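Side-chain contact in Nab2 (Chaetomium thermophilum, PDB 4LJ0), which binds polyadenosine RNA through tandem zinc fingers, three of which make up this fragment: residues A[9-14]-A[18-23]. Residues are numbered along the deposited sequence; the frame is centred on the assembly and turned at random.
Sequences PNCANP and FRHPTM. With ZN (zinc ion), chain F; nucleotides of chain D; nucleotides of chain C.
His20 turns the edge of its imidazole, at CE1, against the thiolate sulfur of Cys11, which lies 3.4 Å from CE1 and near the ring plane. A shared zinc ion draws the two together: Cys11 SG binds it at 2.3 Å and His20 NE2 at 2.0 Å, while Cys5 and Cys16 complete the four ligands. A soft sulfur and an in-ring nitrogen suit zinc well, and the metal joins the two segments without any hydrogen bond between them. In Cys11, SG stands anti to the backbone N (chi1 -177°), a turn that carries the sulfur across to the metal. Trp8 also packs its ring against the imidazole, the planes at about 50°.

The loop that supplies Cys11 also reads RNA. Ala12 N donates to N7 of A2 of chain C at 2.8 Å, and N6 of the same adenine gives Cys11 SG a weak hydrogen bond, 3.6 Å long; together they contact its Hoogsteen edge. The methyl of Ala12 lies over the face of the adenine of A2 of chain D, CB 3.2 Å from C4, an approach that suits a small side chain. Asn10 ND2 is 3.3 Å from OP1 of A2 of chain D, and Asn10 OD1 packs 3.2 Å from O4' of A3 of chain D, acceptor beside acceptor. With an alanine here the phosphate is likely to lose its amide neighbour and the sugar its packing. Metal ligation beside adenine recognition is characteristic of a CCCH zinc finger that binds RNA.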
# COMPACT_ATOMS: atom_id res chain seq x y z
N PRO A 9 2.19 4.47 -10.38
CA PRO A 9 2.37 5.25 -11.61
C PRO A 9 1.42 4.85 -12.74
O PRO A 9 1.73 5.10 -13.91
CB PRO A 9 3.81 4.92 -11.99
CG PRO A 9 3.97 3.50 -11.57
CD PRO A 9 3.13 3.34 -10.32
N ASN A 10 0.29 4.23 -12.40
CA ASN A 10 -0.70 3.83 -13.40
C ASN A 10 -2.06 4.44 -13.11
O ASN A 10 -3.09 3.76 -13.18
CB ASN A 10 -0.81 2.30 -13.46
CG ASN A 10 0.47 1.65 -13.95
OD1 ASN A 10 1.03 0.78 -13.29
ND2 ASN A 10 0.93 2.07 -15.12
N CYS A 11 -2.06 5.73 -12.78
CA CYS A 11 -3.29 6.45 -12.51
C CYS A 11 -3.93 6.91 -13.82
O CYS A 11 -3.28 7.56 -14.63
CB CYS A 11 -3.00 7.65 -11.61
SG CYS A 11 -4.48 8.56 -11.14
N ALA A 12 -5.20 6.58 -14.00
CA ALA A 12 -5.92 6.86 -15.24
C ALA A 12 -6.83 8.08 -15.14
O ALA A 12 -7.51 8.43 -16.10
CB ALA A 12 -6.72 5.64 -15.66
N ASN A 13 -6.86 8.71 -13.97
CA ASN A 13 -7.70 9.88 -13.75
C ASN A 13 -6.87 11.15 -13.86
O ASN A 13 -6.11 11.47 -12.95
CB ASN A 13 -8.36 9.80 -12.37
CG ASN A 13 -9.37 10.92 -12.13
OD1 ASN A 13 -9.41 11.91 -12.87
ND2 ASN A 13 -10.17 10.78 -11.08
N PRO A 14 -7.00 11.88 -14.99
CA PRO A 14 -6.18 13.08 -15.16
C PRO A 14 -6.46 14.17 -14.12
O PRO A 14 -5.63 15.06 -13.94
CB PRO A 14 -6.55 13.58 -16.56
CG PRO A 14 -7.86 12.94 -16.87
CD PRO A 14 -7.84 11.62 -16.17
N PHE A 18 -5.53 12.82 -5.41
CA PHE A 18 -4.62 12.17 -4.49
C PHE A 18 -3.18 12.50 -4.88
O PHE A 18 -2.92 12.92 -6.01
CB PHE A 18 -4.86 10.65 -4.46
CG PHE A 18 -6.16 10.26 -3.81
CD1 PHE A 18 -7.36 10.40 -4.48
CD2 PHE A 18 -6.18 9.76 -2.52
CE1 PHE A 18 -8.56 10.05 -3.88
CE2 PHE A 18 -7.37 9.41 -1.91
CZ PHE A 18 -8.56 9.55 -2.60
N ARG A 19 -2.26 12.33 -3.95
CA ARG A 19 -0.88 12.75 -4.14
C ARG A 19 -0.15 11.89 -5.16
O ARG A 19 -0.09 10.67 -5.02
CB ARG A 19 -0.14 12.70 -2.80
CG ARG A 19 1.12 13.54 -2.74
CD ARG A 19 1.84 13.31 -1.43
NE ARG A 19 2.78 14.38 -1.11
CZ ARG A 19 3.52 14.42 0.00
NH1 ARG A 19 3.42 13.44 0.90
NH2 ARG A 19 4.35 15.43 0.21
N HIS A 20 0.39 12.53 -6.19
CA HIS A 20 1.29 11.88 -7.14
C HIS A 20 2.69 12.46 -6.95
O HIS A 20 2.83 13.67 -6.84
CB HIS A 20 0.85 12.12 -8.58
CG HIS A 20 -0.49 11.56 -8.92
ND1 HIS A 20 -0.93 11.42 -10.22
CD2 HIS A 20 -1.49 11.10 -8.13
CE1 HIS A 20 -2.14 10.90 -10.22
NE2 HIS A 20 -2.51 10.70 -8.96
N PRO A 21 3.73 11.60 -6.92
CA PRO A 21 5.10 12.12 -6.90
C PRO A 21 5.35 13.07 -8.06
O PRO A 21 4.77 12.89 -9.14
CB PRO A 21 5.95 10.85 -7.06
CG PRO A 21 5.12 9.77 -6.49
CD PRO A 21 3.69 10.13 -6.80
N THR A 22 6.19 14.07 -7.84
CA THR A 22 6.48 15.05 -8.88
C THR A 22 7.23 14.41 -10.04
O THR A 22 6.86 14.60 -11.20
CB THR A 22 7.33 16.22 -8.32
OG1 THR A 22 6.73 16.71 -7.12
CG2 THR A 22 7.44 17.34 -9.34
N MET A 23 8.28 13.66 -9.73
CA MET A 23 9.13 13.07 -10.76
C MET A 23 8.53 11.79 -11.33
O MET A 23 8.01 10.97 -10.58
CB MET A 23 10.51 12.77 -10.18
CG MET A 23 11.26 14.01 -9.75
SD MET A 23 11.57 15.09 -11.16
CE MET A 23 12.87 14.18 -11.99
ZN ZN F . -3.95 9.36 -9.07
P A D 2 -1.32 2.79 -18.53
OP1 A D 2 0.13 2.56 -18.29
OP2 A D 2 -1.98 2.13 -19.69
O5' A D 2 -2.11 2.36 -17.21
C5' A D 2 -3.45 2.78 -17.01
C4' A D 2 -4.24 1.82 -16.14
O4' A D 2 -5.55 2.39 -15.90
C3' A D 2 -4.49 0.45 -16.76
O3' A D 2 -4.66 -0.51 -15.71
C2' A D 2 -5.82 0.67 -17.47
O2' A D 2 -6.55 -0.52 -17.73
C1' A D 2 -6.55 1.58 -16.48
N9 A D 2 -7.54 2.47 -17.09
C8 A D 2 -8.90 2.47 -16.88
N7 A D 2 -9.54 3.40 -17.55
C5 A D 2 -8.53 4.05 -18.26
C6 A D 2 -8.56 5.12 -19.16
N6 A D 2 -9.67 5.77 -19.53
N1 A D 2 -7.38 5.53 -19.69
C2 A D 2 -6.26 4.88 -19.32
N3 A D 2 -6.12 3.86 -18.48
C4 A D 2 -7.30 3.48 -17.98
P A C 2 -12.75 -0.16 -11.65
OP1 A C 2 -14.02 -0.88 -11.96
OP2 A C 2 -11.95 -0.57 -10.48
O5' A C 2 -11.82 -0.27 -12.94
C5' A C 2 -10.87 0.75 -13.24
C4' A C 2 -9.54 0.17 -13.65
O4' A C 2 -8.60 1.26 -13.86
C3' A C 2 -8.89 -0.75 -12.62
O3' A C 2 -8.11 -1.74 -13.28
C2' A C 2 -7.99 0.21 -11.84
O2' A C 2 -6.89 -0.41 -11.20
C1' A C 2 -7.53 1.18 -12.93
N9 A C 2 -7.27 2.54 -12.47
C8 A C 2 -6.22 3.34 -12.85
N7 A C 2 -6.24 4.54 -12.31
C5 A C 2 -7.39 4.53 -11.53
C6 A C 2 -7.98 5.50 -10.71
N6 A C 2 -7.47 6.72 -10.52
N1 A C 2 -9.13 5.18 -10.08
C2 A C 2 -9.65 3.96 -10.27
N3 A C 2 -9.19 2.97 -11.02
C4 A C 2 -8.04 3.31 -11.63
P A D 3 -3.90 -1.93 -15.76
OP1 A D 3 -3.34 -2.12 -17.12
OP2 A D 3 -4.81 -2.95 -15.19
O5' A D 3 -2.68 -1.75 -14.74
C5' A D 3 -1.48 -1.11 -15.14
C4' A D 3 -0.39 -2.09 -15.49
O4' A D 3 0.59 -2.15 -14.41
C3' A D 3 -0.84 -3.54 -15.73
O3' A D 3 -0.14 -4.10 -16.84
C2' A D 3 -0.43 -4.25 -14.44
O2' A D 3 -0.20 -5.64 -14.58
C1' A D 3 0.84 -3.49 -14.07
N9 A D 3 1.19 -3.60 -12.65
C8 A D 3 0.46 -3.24 -11.54
N7 A D 3 1.07 -3.50 -10.40
C5 A D 3 2.28 -4.07 -10.78
C6 A D 3 3.38 -4.56 -10.05
N6 A D 3 3.46 -4.57 -8.72
N1 A D 3 4.42 -5.06 -10.74
C2 A D 3 4.36 -5.06 -12.08
N3 A D 3 3.39 -4.63 -12.87
C4 A D 3 2.36 -4.13 -12.16